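Local coordinates for OsmC family protein (Rhodothermus marinus, PDB 5CML) that probably hydrolyses carboxyl esters through the serine esterase domain modelled here, part of a longer protein that also carries an OsmC domain, at residues Ala17-Asp25 with Thr55-Arg63; Cys40-Ile50 with Leu230-Ala238. All coordinates share one frame; numbering follows the deposited sequence.

Contact 1: Ala17-Asp25 with Thr55-Arg63; sequences AARLDLPVD and TTQGYAVLR
R63 takes hold of D21 side-on, giving one nitrogen to each carboxylate oxygen. NH2 of R63 meets OD1 of D21 on its syn lone pair at 2.9 Å, nearly in the guanidinium plane, while NE of R63 reaches OD2 of D21 at 2.8 Å from well out of the carboxylate plane. The two flat groups are thus twisted 37° against each other. A bend at chi3 (-87°) turns the guanidinium of R63 back onto the carboxylate. S51, one turn back in helix 45-56, also bonds to OD2 of D21. CB of R19 rests over one face of the R63 guanidinium, and water 1 accepts from R19 NE and R63 NH2; the far end of R19 bonds to T5. A leucine in place of R63 would probably leave the buried carboxylate of D21 without its countercharge, with S51 still bonded to OD2 but the arginine's two-point grip lost.

Backbone bonds tie the strands as antiparallel partners: R19 and R63 form one hydrogen-bonded pair, D21 and V61 another, with R63 N to R19 O at 2.8 Å. This is the antiparallel flank of an alpha/beta-hydrolase sheet, where strand 15-22 lies between 2-9 and 59-65, antiparallel to both, and from 59-65 onward across the sheet the strands run parallel.

Apolar contact fills the other face, where CD1 of L62 touches CB of A18 at 3.7 Å and also reaches L20. CD2 of L22 meets CB of A60.

Beyond D21 the ladder stops, because P23 has no N-H to offer: its CD lies 3.3 Å from the O of Y59, a buried carbonyl with no polar partner. Here the helix ends in a Schellman motif at G58 (phi 101°), and D25 OD2 comes to 3.5 Å from G58 CA. Water 2 bridges V24 N and T55 O.

Contact 2: Cys40-Ile50 with Leu230-Ala238; sequences CSKNLKAVTTI and LLSNSDDAA
T49 and K45, both packed against S234, meet at the peptide carbonyl of K45, whose O receives T49 OG1 and T49 N from opposite faces of its plane. OG1 of T49 stands 2.7 Å from K45 O, and this bond fixes the threonine's rotation: with OG1 tied back to the helix, CG2 turns outward and comes within 3.5 Å of the backbone N of A238. The amide of N233 is used from above its plane as well. Its OD1 takes the N-H of D235 at 3.0 Å, capping the start of the second helix.

Between the helices the packing rests on small side chains. A46 and A237 face each other with CA atoms 5.3 Å apart, which lets the short axes approach to 8.2 Å at a crossing angle of -32°. CB of A46 also sits against the carbonyl O atoms of L230 and L231. I50 lays CG1 against A237 O at 3.3 Å, while its CD1 reaches CD1 of L231, the two side chains crossing at about a right angle.

Toward solvent, the chain of K45, fully extended beyond CG, runs alongside S234, with CE of K45 3.5 Å from S234 OG. At the loop end, OG of S41 touches CB of L230 at 3.4 Å, and water 4 links that hydroxyl to L230 O.

Pairing the first helix after the third strand with the C-terminal helix on one side of the sheet is characteristic of alpha/beta-hydrolases; L230 touches the probable Ser-His-Asp catalytic triad, close to where the final helix begins.

Overall arrangement
Helix 45-56 joins the two contacts: its start packs in contact 2, and its last turn and exit into strand 59-65 belong to contact 1. Their centres lie 16 Å apart, yet they touch, since CD of R63 packs 3.5 Å from CG2 of V47 and NH1 of R63 lies 4.0 Å from CG2 of T48. The C-terminal helix 234-252 makes a second link, for Y59 leans on it and bonds through its OH to G245 O. Of the two, contact 2 is the one that borders the probable catalytic triad of S109, D200 and H229, through L230, the residue right after that histidine.

Contact 1: Ala17-Asp25 with Thr55-Arg63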
ATOM      1  N   ALA A  17     -10.945   6.358  -9.207  1.00 31.16           N
ATOM      2  CA  ALA A  17     -11.856   6.392  -8.061  1.00 32.04           C
ATOM      3  C   ALA A  17     -11.164   5.828  -6.841  1.00 30.00           C
ATOM      4  O   ALA A  17     -10.276   4.979  -6.943  1.00 31.33           O
ATOM      5  CB  ALA A  17     -13.122   5.615  -8.348  1.00 34.61           C
ATOM      6  N   ALA A  18     -11.595   6.297  -5.678  1.00 28.68           N
ATOM      7  CA  ALA A  18     -11.067   5.805  -4.424  1.00 25.95           C
ATOM      8  C   ALA A  18     -12.126   6.006  -3.356  1.00 25.63           C
ATOM      9  O   ALA A  18     -13.184   6.567  -3.622  1.00 26.48           O
ATOM     10  CB  ALA A  18      -9.781   6.524  -4.065  1.00 26.09           C
ATOM     11  N   ARG A  19     -11.844   5.510  -2.164  1.00 25.71           N
ATOM     12  CA  ARG A  19     -12.735   5.669  -1.023  1.00 24.66           C
ATOM     13  C   ARG A  19     -11.971   6.401   0.069  1.00 23.58           C
ATOM     14  O   ARG A  19     -10.825   6.069   0.345  1.00 24.84           O
ATOM     15  CB  ARG A  19     -13.235   4.309  -0.517  1.00 27.79           C
ATOM     16  CG  ARG A  19     -14.063   3.543  -1.533  1.00 34.93           C
ATOM     17  CD  ARG A  19     -15.471   4.077  -1.635  1.00 40.59           C
ATOM     18  NE  ARG A  19     -16.372   3.308  -0.783  1.00 46.39           N
ATOM     19  CZ  ARG A  19     -17.605   3.682  -0.440  1.00 50.61           C
ATOM     20  NH1 ARG A  19     -18.105   4.835  -0.864  1.00 50.71           N
ATOM     21  NH2 ARG A  19     -18.336   2.897   0.345  1.00 51.76           N
ATOM     22  N   LEU A  20     -12.608   7.414   0.647  1.00 21.82           N
ATOM     23  CA  LEU A  20     -12.020   8.217   1.703  1.00 21.85           C
ATOM     24  C   LEU A  20     -12.776   7.971   3.004  1.00 23.18           C
ATOM     25  O   LEU A  20     -13.972   8.223   3.093  1.00 25.26           O
ATOM     26  CB  LEU A  20     -12.056   9.705   1.328  1.00 23.47           C
ATOM     27  CG  LEU A  20     -11.517  10.665   2.381  1.00 24.81           C
ATOM     28  CD1 LEU A  20     -10.049  10.409   2.645  1.00 27.80           C
ATOM     29  CD2 LEU A  20     -11.759  12.102   1.945  1.00 27.12           C
ATOM     30  N   ASP A  21     -12.070   7.437   3.990  1.00 23.31           N
ATOM     31  CA  ASP A  21     -12.642   7.106   5.287  1.00 23.37           C
ATOM     32  C   ASP A  21     -12.223   8.181   6.279  1.00 23.06           C
ATOM     33  O   ASP A  21     -11.022   8.430   6.452  1.00 23.22           O
ATOM     34  CB  ASP A  21     -12.146   5.734   5.760  1.00 26.10           C
ATOM     35  CG  ASP A  21     -12.562   4.589   4.837  1.00 32.68           C
ATOM     36  OD1 ASP A  21     -13.475   4.745   4.014  1.00 34.60           O
ATOM     37  OD2 ASP A  21     -11.970   3.497   4.946  1.00 38.99           O
ATOM     38  N   LEU A  22     -13.202   8.870   6.862  1.00 22.10           N
ATOM     39  CA  LEU A  22     -12.945  10.023   7.709  1.00 21.56           C
ATOM     40  C   LEU A  22     -13.237   9.701   9.172  1.00 23.05           C
ATOM     41  O   LEU A  22     -14.174   8.961   9.460  1.00 24.43           O
ATOM     42  CB  LEU A  22     -13.815  11.195   7.255  1.00 23.27           C
ATOM     43  CG  LEU A  22     -13.515  11.704   5.837  1.00 24.63           C
ATOM     44  CD1 LEU A  22     -14.639  12.544   5.340  1.00 29.08           C
ATOM     45  CD2 LEU A  22     -12.212  12.494   5.791  1.00 26.20           C
ATOM     46  N   PRO A  23     -12.455  10.268  10.106  1.00 21.20           N
ATOM     47  CA  PRO A  23     -12.696  10.003  11.526  1.00 19.84           C
ATOM     48  C   PRO A  23     -13.769  10.942  12.086  1.00 21.95           C
ATOM     49  O   PRO A  23     -14.204  11.874  11.379  1.00 24.51           O
ATOM     50  CB  PRO A  23     -11.345  10.296  12.153  1.00 19.14           C
ATOM     51  CG  PRO A  23     -10.815  11.386  11.363  1.00 21.28           C
ATOM     52  CD  PRO A  23     -11.258  11.109   9.929  1.00 21.67           C
ATOM     53  N   VAL A  24     -14.138  10.737  13.346  1.00 23.09           N
ATOM     54  CA  VAL A  24     -15.004  11.672  14.064  1.00 24.70           C
ATOM     55  C   VAL A  24     -14.318  13.029  14.263  1.00 26.32           C
ATOM     56  O   VAL A  24     -14.970  14.081  14.177  1.00 28.85           O
ATOM     57  CB  VAL A  24     -15.423  11.058  15.436  1.00 23.76           C
ATOM     58  CG1 VAL A  24     -16.166  12.040  16.306  1.00 27.98           C
ATOM     59  CG2 VAL A  24     -16.295   9.876  15.177  1.00 25.34           C
ATOM     60  N   ASP A  25     -13.025  13.003  14.559  1.00 28.63           N
ATOM     61  CA  ASP A  25     -12.226  14.216  14.669  1.00 29.22           C
ATOM     62  C   ASP A  25     -12.472  15.123  13.449  1.00 28.32           C
ATOM     63  O   ASP A  25     -12.275  14.694  12.319  1.00 27.75           O
ATOM     64  CB  ASP A  25     -10.723  13.890  14.752  1.00 32.56           C
ATOM     65  CG  ASP A  25     -10.386  12.719  15.711  1.00 37.15           C
ATOM     66  OD1 ASP A  25      -9.399  12.866  16.480  1.00 40.37           O
ATOM     67  OD2 ASP A  25     -11.046  11.642  15.667  1.00 34.76           O
ATOM     68  N   THR A  55      -9.356   5.009  11.500  1.00 21.62           N
ATOM     69  CA  THR A  55     -10.259   6.126  11.773  1.00 24.57           C
ATOM     70  C   THR A  55     -10.644   6.225  13.253  1.00 23.69           C
ATOM     71  O   THR A  55     -10.835   7.333  13.772  1.00 26.39           O
ATOM     72  CB  THR A  55     -11.535   6.069  10.900  1.00 24.89           C
ATOM     73  OG1 THR A  55     -12.214   4.824  11.064  1.00 26.27           O
ATOM     74  CG2 THR A  55     -11.202   6.264   9.435  1.00 24.78           C
ATOM     75  N   THR A  56     -10.697   5.089  13.936  1.00 22.57           N
ATOM     76  CA  THR A  56     -10.974   5.056  15.372  1.00 26.38           C
ATOM     77  C   THR A  56      -9.916   5.847  16.148  1.00 27.35           C
ATOM     78  O   THR A  56     -10.206   6.454  17.186  1.00 27.70           O
ATOM     79  CB  THR A  56     -11.011   3.596  15.864  1.00 28.45           C
ATOM     80  OG1 THR A  56     -12.184   2.954  15.342  1.00 30.02           O
ATOM     81  CG2 THR A  56     -11.015   3.501  17.405  1.00 30.53           C
ATOM     82  N   GLN A  57      -8.695   5.842  15.624  1.00 26.27           N
ATOM     83  CA  GLN A  57      -7.578   6.535  16.245  1.00 26.39           C
ATOM     84  C   GLN A  57      -7.406   7.954  15.729  1.00 28.64           C
ATOM     85  O   GLN A  57      -6.448   8.646  16.104  1.00 30.60           O
ATOM     86  CB  GLN A  57      -6.284   5.749  16.015  1.00 28.20           C
ATOM     87  CG  GLN A  57      -6.262   4.435  16.757  1.00 29.07           C
ATOM     88  CD  GLN A  57      -4.916   3.771  16.689  1.00 34.87           C
ATOM     89  OE1 GLN A  57      -3.882   4.430  16.756  1.00 37.82           O
ATOM     90  NE2 GLN A  57      -4.916   2.467  16.545  1.00 37.53           N
ATOM     91  N   GLY A  58      -8.314   8.384  14.859  1.00 25.43           N
ATOM     92  CA  GLY A  58      -8.326   9.763  14.407  1.00 24.79           C
ATOM     93  C   GLY A  58      -7.722  10.024  13.039  1.00 22.59           C
ATOM     94  O   GLY A  58      -7.617  11.176  12.614  1.00 24.12           O
ATOM     95  N   TYR A  59      -7.317   8.967  12.342  1.00 22.59           N
ATOM     96  CA  TYR A  59      -6.768   9.125  10.991  1.00 21.68           C
ATOM     97  C   TYR A  59      -7.861   9.238   9.949  1.00 22.20           C
ATOM     98  O   TYR A  59      -8.960   8.705  10.126  1.00 23.63           O
ATOM     99  CB  TYR A  59      -5.888   7.931  10.611  1.00 20.61           C
ATOM    100  CG  TYR A  59      -4.632   7.752  11.410  1.00 21.91           C
ATOM    101  CD1 TYR A  59      -4.644   7.071  12.617  1.00 21.97           C
ATOM    102  CD2 TYR A  59      -3.412   8.204  10.919  1.00 24.00           C
ATOM    103  CE1 TYR A  59      -3.474   6.871  13.332  1.00 22.72           C
ATOM    104  CE2 TYR A  59      -2.239   8.018  11.618  1.00 23.67           C
ATOM    105  CZ  TYR A  59      -2.277   7.346  12.834  1.00 22.81           C
ATOM    106  OH  TYR A  59      -1.126   7.156  13.552  1.00 24.96           O
ATOM    107  N   ALA A  60      -7.551   9.924   8.849  1.00 21.96           N
ATOM    108  CA  ALA A  60      -8.335   9.793   7.635  1.00 21.39           C
ATOM    109  C   ALA A  60      -7.552   8.903   6.705  1.00 21.88           C
ATOM    110  O   ALA A  60      -6.329   9.002   6.654  1.00 22.44           O
ATOM    111  CB  ALA A  60      -8.622  11.175   6.988  1.00 22.52           C
ATOM    112  N   VAL A  61      -8.252   8.058   5.959  1.00 21.23           N
ATOM    113  CA  VAL A  61      -7.596   7.051   5.113  1.00 21.39           C
ATOM    114  C   VAL A  61      -8.163   7.078   3.695  1.00 20.20           C
ATOM    115  O   VAL A  61      -9.377   6.895   3.505  1.00 22.82           O
ATOM    116  CB  VAL A  61      -7.776   5.615   5.688  1.00 22.37           C
ATOM    117  CG1 VAL A  61      -7.025   4.612   4.837  1.00 22.50           C
ATOM    118  CG2 VAL A  61      -7.284   5.500   7.133  1.00 23.81           C
ATOM    119  N   LEU A  62      -7.292   7.307   2.712  1.00 20.12           N
ATOM    120  CA  LEU A  62      -7.673   7.190   1.307  1.00 19.84           C
ATOM    121  C   LEU A  62      -7.265   5.799   0.827  1.00 21.84           C
ATOM    122  O   LEU A  62      -6.075   5.495   0.670  1.00 22.89           O
ATOM    123  CB  LEU A  62      -7.018   8.271   0.447  1.00 20.74           C
ATOM    124  CG  LEU A  62      -7.444   8.299  -1.029  1.00 23.05           C
ATOM    125  CD1 LEU A  62      -8.916   8.723  -1.170  1.00 25.26           C
ATOM    126  CD2 LEU A  62      -6.569   9.235  -1.821  1.00 24.42           C
ATOM    127  N   ARG A  63      -8.263   4.964   0.585  1.00 20.94           N
ATOM    128  CA  ARG A  63      -8.032   3.621   0.086  1.00 23.39           C
ATOM    129  C   ARG A  63      -7.951   3.652  -1.415  1.00 22.85           C
ATOM    130  O   ARG A  63      -8.889   4.077  -2.095  1.00 24.60           O
ATOM    131  CB  ARG A  63      -9.150   2.693   0.525  1.00 23.96           C
ATOM    132  CG  ARG A  63      -9.152   2.428   1.996  1.00 26.65           C
ATOM    133  CD  ARG A  63     -10.220   1.459   2.354  1.00 30.55           C
ATOM    134  NE  ARG A  63     -11.512   2.098   2.602  1.00 32.86           N
ATOM    135  CZ  ARG A  63     -12.652   1.736   2.028  1.00 33.71           C
ATOM    136  NH1 ARG A  63     -12.676   0.773   1.101  1.00 33.66           N
ATOM    137  NH2 ARG A  63     -13.772   2.364   2.369  1.00 34.55           N
TER
HETATM  138  O   HOH W   1     -16.221   0.868   0.792  1.00 55.00           O
HETATM  139  O   HOH W   2     -13.008   8.518  14.838  1.00 25.78           O
HETATM  140  O   HOH W   3      -9.547   9.723  17.764  1.00 51.83           O

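Contact 2: Cys40-Ile50 with Leu230-Ala238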
ATOM      1  N   CYS A  40      -8.569  -8.419  -4.416  1.00 30.79           N
ATOM      2  CA  CYS A  40      -8.352  -9.799  -4.882  1.00 30.78           C
ATOM      3  C   CYS A  40      -9.155 -10.834  -4.099  1.00 31.19           C
ATOM      4  O   CYS A  40      -9.366 -11.947  -4.578  1.00 30.68           O
ATOM      5  CB  CYS A  40      -6.850 -10.180  -4.795  1.00 29.44           C
ATOM      6  SG  CYS A  40      -5.833  -9.287  -5.985  1.00 32.13           S
ATOM      7  N   SER A  41      -9.581 -10.472  -2.895  1.00 33.22           N
ATOM      8  CA  SER A  41     -10.369 -11.375  -2.049  1.00 37.20           C
ATOM      9  C   SER A  41     -11.837 -11.431  -2.445  1.00 40.46           C
ATOM     10  O   SER A  41     -12.286 -10.688  -3.306  1.00 41.16           O
ATOM     11  CB  SER A  41     -10.283 -10.951  -0.584  1.00 40.46           C
ATOM     12  OG  SER A  41      -8.969 -11.048  -0.104  1.00 41.30           O
ATOM     13  N   LYS A  42     -12.583 -12.306  -1.778  1.00 44.33           N
ATOM     14  CA  LYS A  42     -14.013 -12.446  -2.023  1.00 48.63           C
ATOM     15  C   LYS A  42     -14.804 -11.237  -1.521  1.00 47.77           C
ATOM     16  O   LYS A  42     -15.933 -11.002  -1.952  1.00 50.07           O
ATOM     17  CB  LYS A  42     -14.530 -13.723  -1.361  1.00 54.08           C
ATOM     18  CG  LYS A  42     -14.434 -13.721   0.163  1.00 58.74           C
ATOM     19  CD  LYS A  42     -14.437 -15.145   0.727  1.00 62.00           C
ATOM     20  CE  LYS A  42     -13.079 -15.823   0.526  1.00 63.67           C
ATOM     21  NZ  LYS A  42     -12.963 -17.104   1.274  1.00 64.40           N
ATOM     22  N   ASN A  43     -14.212 -10.474  -0.608  1.00 44.32           N
ATOM     23  CA  ASN A  43     -14.862  -9.281  -0.068  1.00 41.22           C
ATOM     24  C   ASN A  43     -13.813  -8.259   0.345  1.00 39.60           C
ATOM     25  O   ASN A  43     -12.612  -8.524   0.256  1.00 39.75           O
ATOM     26  CB  ASN A  43     -15.757  -9.650   1.121  1.00 41.45           C
ATOM     27  CG  ASN A  43     -14.984 -10.275   2.264  1.00 41.83           C
ATOM     28  OD1 ASN A  43     -13.969  -9.743   2.710  1.00 41.12           O
ATOM     29  ND2 ASN A  43     -15.467 -11.415   2.752  1.00 42.71           N
ATOM     30  N   LEU A  44     -14.263  -7.098   0.803  1.00 36.46           N
ATOM     31  CA  LEU A  44     -13.355  -6.037   1.214  1.00 36.32           C
ATOM     32  C   LEU A  44     -13.271  -5.919   2.719  1.00 33.42           C
ATOM     33  O   LEU A  44     -12.914  -4.859   3.235  1.00 32.71           O
ATOM     34  CB  LEU A  44     -13.795  -4.698   0.625  1.00 40.44           C
ATOM     35  CG  LEU A  44     -13.649  -4.605  -0.884  1.00 41.94           C
ATOM     36  CD1 LEU A  44     -14.380  -3.370  -1.376  1.00 43.55           C
ATOM     37  CD2 LEU A  44     -12.172  -4.571  -1.269  1.00 42.60           C
ATOM     38  N   LYS A  45     -13.590  -6.997   3.428  1.00 32.25           N
ATOM     39  CA  LYS A  45     -13.619  -6.927   4.875  1.00 32.51           C
ATOM     40  C   LYS A  45     -12.239  -6.579   5.448  1.00 29.23           C
ATOM     41  O   LYS A  45     -12.153  -5.856   6.429  1.00 31.59           O
ATOM     42  CB  LYS A  45     -14.141  -8.240   5.465  1.00 38.83           C
ATOM     43  CG  LYS A  45     -14.302  -8.217   6.975  1.00 43.47           C
ATOM     44  CD  LYS A  45     -14.989  -9.474   7.495  1.00 47.12           C
ATOM     45  CE  LYS A  45     -15.353  -9.335   8.966  1.00 49.71           C
ATOM     46  NZ  LYS A  45     -15.910 -10.604   9.526  1.00 51.35           N
ATOM     47  N   ALA A  46     -11.156  -7.049   4.829  1.00 28.51           N
ATOM     48  CA  ALA A  46      -9.834  -6.782   5.384  1.00 26.56           C
ATOM     49  C   ALA A  46      -9.500  -5.304   5.314  1.00 24.95           C
ATOM     50  O   ALA A  46      -9.058  -4.711   6.307  1.00 22.46           O
ATOM     51  CB  ALA A  46      -8.753  -7.614   4.664  1.00 25.89           C
ATOM     52  N   VAL A  47      -9.689  -4.690   4.152  1.00 26.82           N
ATOM     53  CA  VAL A  47      -9.275  -3.302   4.023  1.00 26.03           C
ATOM     54  C   VAL A  47     -10.182  -2.369   4.834  1.00 25.13           C
ATOM     55  O   VAL A  47      -9.694  -1.398   5.417  1.00 27.02           O
ATOM     56  CB  VAL A  47      -9.214  -2.856   2.548  1.00 26.15           C
ATOM     57  CG1 VAL A  47     -10.609  -2.696   1.927  1.00 28.02           C
ATOM     58  CG2 VAL A  47      -8.395  -1.571   2.428  1.00 29.82           C
ATOM     59  N   THR A  48     -11.475  -2.667   4.924  1.00 26.71           N
ATOM     60  CA  THR A  48     -12.361  -1.799   5.703  1.00 26.74           C
ATOM     61  C   THR A  48     -12.127  -1.982   7.208  1.00 25.74           C
ATOM     62  O   THR A  48     -12.244  -1.031   7.973  1.00 27.02           O
ATOM     63  CB  THR A  48     -13.848  -2.019   5.367  1.00 30.42           C
ATOM     64  OG1 THR A  48     -14.211  -3.379   5.573  1.00 33.31           O
ATOM     65  CG2 THR A  48     -14.148  -1.629   3.917  1.00 32.34           C
ATOM     66  N   THR A  49     -11.719  -3.176   7.626  1.00 23.46           N
ATOM     67  CA  THR A  49     -11.367  -3.392   9.020  1.00 23.38           C
ATOM     68  C   THR A  49     -10.089  -2.636   9.387  1.00 22.86           C
ATOM     69  O   THR A  49     -10.029  -2.019  10.458  1.00 23.82           O
ATOM     70  CB  THR A  49     -11.227  -4.897   9.322  1.00 25.20           C
ATOM     71  OG1 THR A  49     -12.480  -5.546   9.083  1.00 26.55           O
ATOM     72  CG2 THR A  49     -10.826  -5.158  10.776  1.00 26.80           C
ATOM     73  N   ILE A  50      -9.078  -2.650   8.503  1.00 23.49           N
ATOM     74  CA  ILE A  50      -7.853  -1.899   8.771  1.00 22.99           C
ATOM     75  C   ILE A  50      -8.175  -0.411   8.821  1.00 23.25           C
ATOM     76  O   ILE A  50      -7.754   0.310   9.734  1.00 24.10           O
ATOM     77  CB  ILE A  50      -6.789  -2.144   7.713  1.00 22.37           C
ATOM     78  CG1 ILE A  50      -6.296  -3.594   7.822  1.00 23.07           C
ATOM     79  CG2 ILE A  50      -5.643  -1.152   7.857  1.00 24.50           C
ATOM     80  CD1 ILE A  50      -5.455  -4.054   6.626  1.00 23.41           C
ATOM     81  N   LEU A 230      -3.750 -12.225   1.968  1.00 22.74           N
ATOM     82  CA  LEU A 230      -4.875 -11.304   1.797  1.00 22.52           C
ATOM     83  C   LEU A 230      -5.674 -11.029   3.093  1.00 24.33           C
ATOM     84  O   LEU A 230      -6.722 -10.389   3.053  1.00 25.95           O
ATOM     85  CB  LEU A 230      -5.794 -11.860   0.714  1.00 23.58           C
ATOM     86  CG  LEU A 230      -5.144 -12.003  -0.661  1.00 26.84           C
ATOM     87  CD1 LEU A 230      -6.121 -12.606  -1.653  1.00 28.38           C
ATOM     88  CD2 LEU A 230      -4.606 -10.672  -1.165  1.00 27.97           C
ATOM     89  N   LEU A 231      -5.152 -11.483   4.229  1.00 23.74           N
ATOM     90  CA  LEU A 231      -5.767 -11.255   5.546  1.00 24.93           C
ATOM     91  C   LEU A 231      -7.247 -11.631   5.574  1.00 27.48           C
ATOM     92  O   LEU A 231      -8.111 -10.825   5.931  1.00 28.79           O
ATOM     93  CB  LEU A 231      -5.583  -9.804   5.976  1.00 25.58           C
ATOM     94  CG  LEU A 231      -4.127  -9.329   6.077  1.00 24.43           C
ATOM     95  CD1 LEU A 231      -4.090  -7.871   6.529  1.00 25.70           C
ATOM     96  CD2 LEU A 231      -3.318 -10.180   7.025  1.00 23.36           C
ATOM     97  N   SER A 232      -7.520 -12.886   5.245  1.00 28.16           N
ATOM     98  CA  SER A 232      -8.888 -13.377   5.197  1.00 32.55           C
ATOM     99  C   SER A 232      -9.511 -13.550   6.588  1.00 31.74           C
ATOM    100  O   SER A 232     -10.731 -13.684   6.701  1.00 33.13           O
ATOM    101  CB  SER A 232      -8.944 -14.703   4.433  1.00 36.87           C
ATOM    102  OG  SER A 232      -8.317 -15.732   5.155  1.00 40.12           O
ATOM    103  N   ASN A 233      -8.682 -13.547   7.629  1.00 29.87           N
ATOM    104  CA  ASN A 233      -9.157 -13.518   9.017  1.00 29.45           C
ATOM    105  C   ASN A 233      -9.229 -12.066   9.490  1.00 28.76           C
ATOM    106  O   ASN A 233      -8.204 -11.407   9.628  1.00 26.90           O
ATOM    107  CB  ASN A 233      -8.228 -14.335   9.915  1.00 30.63           C
ATOM    108  CG  ASN A 233      -8.699 -14.405  11.355  1.00 33.87           C
ATOM    109  OD1 ASN A 233      -9.614 -13.687  11.764  1.00 33.81           O
ATOM    110  ND2 ASN A 233      -8.059 -15.273  12.139  1.00 36.35           N
ATOM    111  N   SER A 234     -10.430 -11.555   9.731  1.00 29.21           N
ATOM    112  CA  SER A 234     -10.560 -10.139  10.056  1.00 30.02           C
ATOM    113  C   SER A 234      -9.924  -9.783  11.404  1.00 28.48           C
ATOM    114  O   SER A 234      -9.651  -8.620  11.661  1.00 28.23           O
ATOM    115  CB  SER A 234     -12.026  -9.726  10.027  1.00 34.34           C
ATOM    116  OG  SER A 234     -12.746 -10.400  11.026  1.00 37.23           O
ATOM    117  N   ASP A 235      -9.658 -10.774  12.253  1.00 29.12           N
ATOM    118  CA  ASP A 235      -8.930 -10.498  13.497  1.00 29.66           C
ATOM    119  C   ASP A 235      -7.501 -10.030  13.172  1.00 27.45           C
ATOM    120  O   ASP A 235      -6.927  -9.173  13.866  1.00 25.88           O
ATOM    121  CB  ASP A 235      -8.901 -11.727  14.400  1.00 32.89           C
ATOM    122  CG  ASP A 235     -10.225 -11.965  15.113  1.00 38.23           C
ATOM    123  OD1 ASP A 235     -11.077 -11.054  15.149  1.00 39.02           O
ATOM    124  OD2 ASP A 235     -10.402 -13.075  15.664  1.00 40.84           O
ATOM    125  N   ASP A 236      -6.931 -10.597  12.110  1.00 26.14           N
ATOM    126  CA  ASP A 236      -5.598 -10.195  11.660  1.00 22.96           C
ATOM    127  C   ASP A 236      -5.624  -8.785  11.066  1.00 22.36           C
ATOM    128  O   ASP A 236      -4.718  -7.993  11.294  1.00 25.02           O
ATOM    129  CB  ASP A 236      -5.048 -11.189  10.637  1.00 24.16           C
ATOM    130  CG  ASP A 236      -4.838 -12.575  11.224  1.00 27.93           C
ATOM    131  OD1 ASP A 236      -4.524 -12.677  12.433  1.00 29.50           O
ATOM    132  OD2 ASP A 236      -4.969 -13.573  10.484  1.00 29.83           O
ATOM    133  N   ALA A 237      -6.651  -8.485  10.293  1.00 21.91           N
ATOM    134  CA  ALA A 237      -6.801  -7.139   9.730  1.00 23.27           C
ATOM    135  C   ALA A 237      -6.965  -6.080  10.846  1.00 22.72           C
ATOM    136  O   ALA A 237      -6.369  -5.009  10.785  1.00 23.84           O
ATOM    137  CB  ALA A 237      -7.998  -7.089   8.766  1.00 23.95           C
ATOM    138  N   ALA A 238      -7.745  -6.387  11.878  1.00 23.75           N
ATOM    139  CA  ALA A 238      -7.934  -5.439  12.977  1.00 21.69           C
ATOM    140  C   ALA A 238      -6.629  -5.166  13.718  1.00 21.20           C
ATOM    141  O   ALA A 238      -6.340  -4.047  14.108  1.00 22.94           O
ATOM    142  CB  ALA A 238      -8.996  -5.959  13.961  1.00 22.94           C
TER
HETATM  143  O   HOH W   4      -9.311 -10.346   2.464  1.00 32.88           O